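Local coordinates for protein ATP phosphoribosyltransferase (Methanobacterium thermoautotrophicum, PDB 2VD3) that probably catalyses the magnesium-dependent condensation of ATP with 5-phosphoribose 1-diphosphate, the histidine-regulated first step of histidine biosynthesis, at residues Ser95-Ala100 with Leu173-Thr178. Residues are numbered along the deposited sequence; the frame is centred on the assembly and turned at random.
With MG (magnesium ion), chain M.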
ATOM      1  N   SER A  95      14.043  24.198  -7.102  1.00 51.75           N
ATOM      2  CA  SER A  95      15.424  24.641  -7.185  1.00 51.92           C
ATOM      3  C   SER A  95      16.349  23.549  -6.685  1.00 51.62           C
ATOM      4  O   SER A  95      16.155  23.019  -5.590  1.00 51.50           O
ATOM      5  CB  SER A  95      15.632  25.907  -6.346  1.00 52.11           C
ATOM      6  OG  SER A  95      14.864  26.989  -6.847  1.00 52.85           O
ATOM      7  N   LEU A  96      17.350  23.199  -7.487  1.00 51.36           N
ATOM      8  CA  LEU A  96      18.437  22.381  -6.963  1.00 50.77           C
ATOM      9  C   LEU A  96      19.426  23.321  -6.301  1.00 50.30           C
ATOM     10  O   LEU A  96      20.151  24.038  -6.983  1.00 50.34           O
ATOM     11  CB  LEU A  96      19.126  21.564  -8.060  1.00 50.69           C
ATOM     12  CG  LEU A  96      20.202  20.623  -7.507  1.00 50.33           C
ATOM     13  CD1 LEU A  96      19.567  19.465  -6.726  1.00 50.00           C
ATOM     14  CD2 LEU A  96      21.106  20.118  -8.602  1.00 49.10           C
ATOM     15  N   VAL A  97      19.430  23.329  -4.973  1.00 50.15           N
ATOM     16  CA  VAL A  97      20.293  24.231  -4.205  1.00 50.16           C
ATOM     17  C   VAL A  97      21.491  23.507  -3.604  1.00 50.46           C
ATOM     18  O   VAL A  97      21.462  22.286  -3.426  1.00 50.69           O
ATOM     19  CB  VAL A  97      19.523  24.994  -3.072  1.00 50.04           C
ATOM     20  CG1 VAL A  97      18.455  25.900  -3.658  1.00 49.39           C
ATOM     21  CG2 VAL A  97      18.944  24.032  -2.026  1.00 49.60           C
ATOM     22  N   LEU A  98      22.546  24.266  -3.313  1.00 50.59           N
ATOM     23  CA  LEU A  98      23.668  23.764  -2.532  1.00 50.87           C
ATOM     24  C   LEU A  98      23.468  24.245  -1.108  1.00 51.47           C
ATOM     25  O   LEU A  98      23.291  25.438  -0.876  1.00 51.67           O
ATOM     26  CB  LEU A  98      24.997  24.278  -3.086  1.00 50.58           C
ATOM     27  CG  LEU A  98      26.299  23.685  -2.534  1.00 50.15           C
ATOM     28  CD1 LEU A  98      26.458  22.211  -2.893  1.00 49.06           C
ATOM     29  CD2 LEU A  98      27.483  24.477  -3.051  1.00 50.62           C
ATOM     30  N   ALA A  99      23.483  23.312  -0.159  1.00 52.24           N
ATOM     31  CA  ALA A  99      23.180  23.624   1.237  1.00 52.79           C
ATOM     32  C   ALA A  99      24.244  23.097   2.192  1.00 53.25           C
ATOM     33  O   ALA A  99      24.900  22.091   1.912  1.00 53.40           O
ATOM     34  CB  ALA A  99      21.805  23.088   1.616  1.00 52.61           C
ATOM     35  N   ALA A 100      24.404  23.793   3.317  1.00 53.73           N
ATOM     36  CA  ALA A 100      25.376  23.429   4.348  1.00 54.30           C
ATOM     37  C   ALA A 100      24.714  23.374   5.731  1.00 54.77           C
ATOM     38  O   ALA A 100      23.745  24.097   5.968  1.00 54.82           O
ATOM     39  CB  ALA A 100      26.522  24.427   4.354  1.00 54.28           C
ATOM     40  N   LEU A 173      19.678  23.236   7.886  1.00 58.96           N
ATOM     41  CA  LEU A 173      20.557  23.503   6.762  1.00 58.30           C
ATOM     42  C   LEU A 173      20.238  24.860   6.157  1.00 57.82           C
ATOM     43  O   LEU A 173      19.081  25.285   6.147  1.00 57.86           O
ATOM     44  CB  LEU A 173      20.448  22.397   5.698  1.00 58.17           C
ATOM     45  CG  LEU A 173      20.730  20.950   6.134  1.00 57.78           C
ATOM     46  CD1 LEU A 173      20.314  19.942   5.077  1.00 57.63           C
ATOM     47  CD2 LEU A 173      22.174  20.738   6.535  1.00 57.11           C
ATOM     48  N   ARG A 174      21.274  25.529   5.657  1.00 57.05           N
ATOM     49  CA  ARG A 174      21.140  26.828   5.010  1.00 56.43           C
ATOM     50  C   ARG A 174      21.575  26.767   3.540  1.00 55.40           C
ATOM     51  O   ARG A 174      22.628  26.205   3.222  1.00 55.29           O
ATOM     52  CB  ARG A 174      21.964  27.860   5.779  1.00 56.48           C
ATOM     53  CG  ARG A 174      22.031  29.239   5.148  1.00 57.32           C
ATOM     54  CD  ARG A 174      23.015  30.147   5.885  1.00 57.42           C
ATOM     55  NE  ARG A 174      24.405  29.699   5.762  1.00 59.87           N
ATOM     56  CZ  ARG A 174      25.126  29.176   6.754  1.00 61.17           C
ATOM     57  NH1 ARG A 174      24.599  29.023   7.965  1.00 61.70           N
ATOM     58  NH2 ARG A 174      26.386  28.808   6.537  1.00 61.31           N
ATOM     59  N   VAL A 175      20.757  27.343   2.656  1.00 54.36           N
ATOM     60  CA  VAL A 175      21.069  27.431   1.220  1.00 53.43           C
ATOM     61  C   VAL A 175      22.256  28.362   1.031  1.00 52.88           C
ATOM     62  O   VAL A 175      22.193  29.530   1.416  1.00 53.12           O
ATOM     63  CB  VAL A 175      19.873  27.979   0.392  1.00 53.21           C
ATOM     64  CG1 VAL A 175      20.253  28.157  -1.070  1.00 53.08           C
ATOM     65  CG2 VAL A 175      18.665  27.068   0.508  1.00 53.69           C
ATOM     66  N   ILE A 176      23.343  27.852   0.462  1.00 52.01           N
ATOM     67  CA  ILE A 176      24.512  28.704   0.202  1.00 51.37           C
ATOM     68  C   ILE A 176      24.700  29.022  -1.287  1.00 50.86           C
ATOM     69  O   ILE A 176      25.553  29.829  -1.653  1.00 50.46           O
ATOM     70  CB  ILE A 176      25.822  28.202   0.914  1.00 51.35           C
ATOM     71  CG1 ILE A 176      26.224  26.796   0.466  1.00 51.16           C
ATOM     72  CG2 ILE A 176      25.658  28.251   2.425  1.00 50.85           C
ATOM     73  CD1 ILE A 176      27.399  26.772  -0.464  1.00 51.44           C
ATOM     74  N   ASP A 177      23.876  28.394  -2.129  1.00 50.49           N
ATOM     75  CA  ASP A 177      23.770  28.740  -3.552  1.00 49.81           C
ATOM     76  C   ASP A 177      22.636  27.987  -4.241  1.00 49.37           C
ATOM     77  O   ASP A 177      22.181  26.943  -3.760  1.00 49.17           O
ATOM     78  CB  ASP A 177      25.080  28.484  -4.296  1.00 49.80           C
ATOM     79  CG  ASP A 177      25.246  29.381  -5.510  1.00 49.98           C
ATOM     80  OD1 ASP A 177      24.281  30.088  -5.885  1.00 49.26           O
ATOM     81  OD2 ASP A 177      26.350  29.382  -6.092  1.00 50.27           O
ATOM     82  N   THR A 178      22.167  28.549  -5.356  1.00 48.63           N
ATOM     83  CA  THR A 178      21.236  27.858  -6.237  1.00 47.97           C
ATOM     84  C   THR A 178      22.013  27.353  -7.448  1.00 47.41           C
ATOM     85  O   THR A 178      22.658  28.126  -8.144  1.00 46.75           O
ATOM     86  CB  THR A 178      20.051  28.760  -6.669  1.00 47.86           C
ATOM     87  OG1 THR A 178      19.330  29.193  -5.507  1.00 47.88           O
ATOM     88  CG2 THR A 178      19.092  28.002  -7.578  1.00 47.65           C
TER
HETATM   89 MG    MG M1297      24.971  31.188  -7.935  1.00 71.07          MG
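Leu-98 O accepts from both Ile-176 N (2.8 Å) and Asp-177 N (3.3 Å), and the register shifts by one between Leu-98 and Ala-99: a classic beta bulge between antiparallel strands 95-100 and 173-178. A Leu-98 N to Asp-177 O hydrogen bond (2.7 Å) closes the bulged pair, and reciprocal bonds join Ala-100 to Arg-174 beyond it, Arg-174 N to Ala-100 O at 2.9 Å.

At the bulge, CG1 of Ile-176 lies between its backbone N and carbonyl carbon (chi1 60°), against Leu-98 O at 3.5 Å. Ile-176 CD1 is also 3.5 Å from Leu-98 CD2. Replacing Ile-176 with an alanine is likely to open a gap beside Leu-98 CD2 and Ala-100 CB. On the face opposite Leu-98 and Ala-100, Val-97 and Val-175 cross at about a right angle, Val-97 CB 3.8 Å from Val-175 CG1.

Asp-177 turns its carboxylate off the strand pair: OD1 binds a magnesium ion at 2.4 Å, while OD2 is hydrogen-bonded to Tyr-129.

Within the PBP-clan ATP phosphoribosyltransferase region, Leu-168 of helix 166-170 covers the Val-97, Ala-99 and Val-175 face, Tyr-129 of helix 123-132 touches Leu-98 on the other, and strand 95-100 lies between strands 157-162 and 173-178.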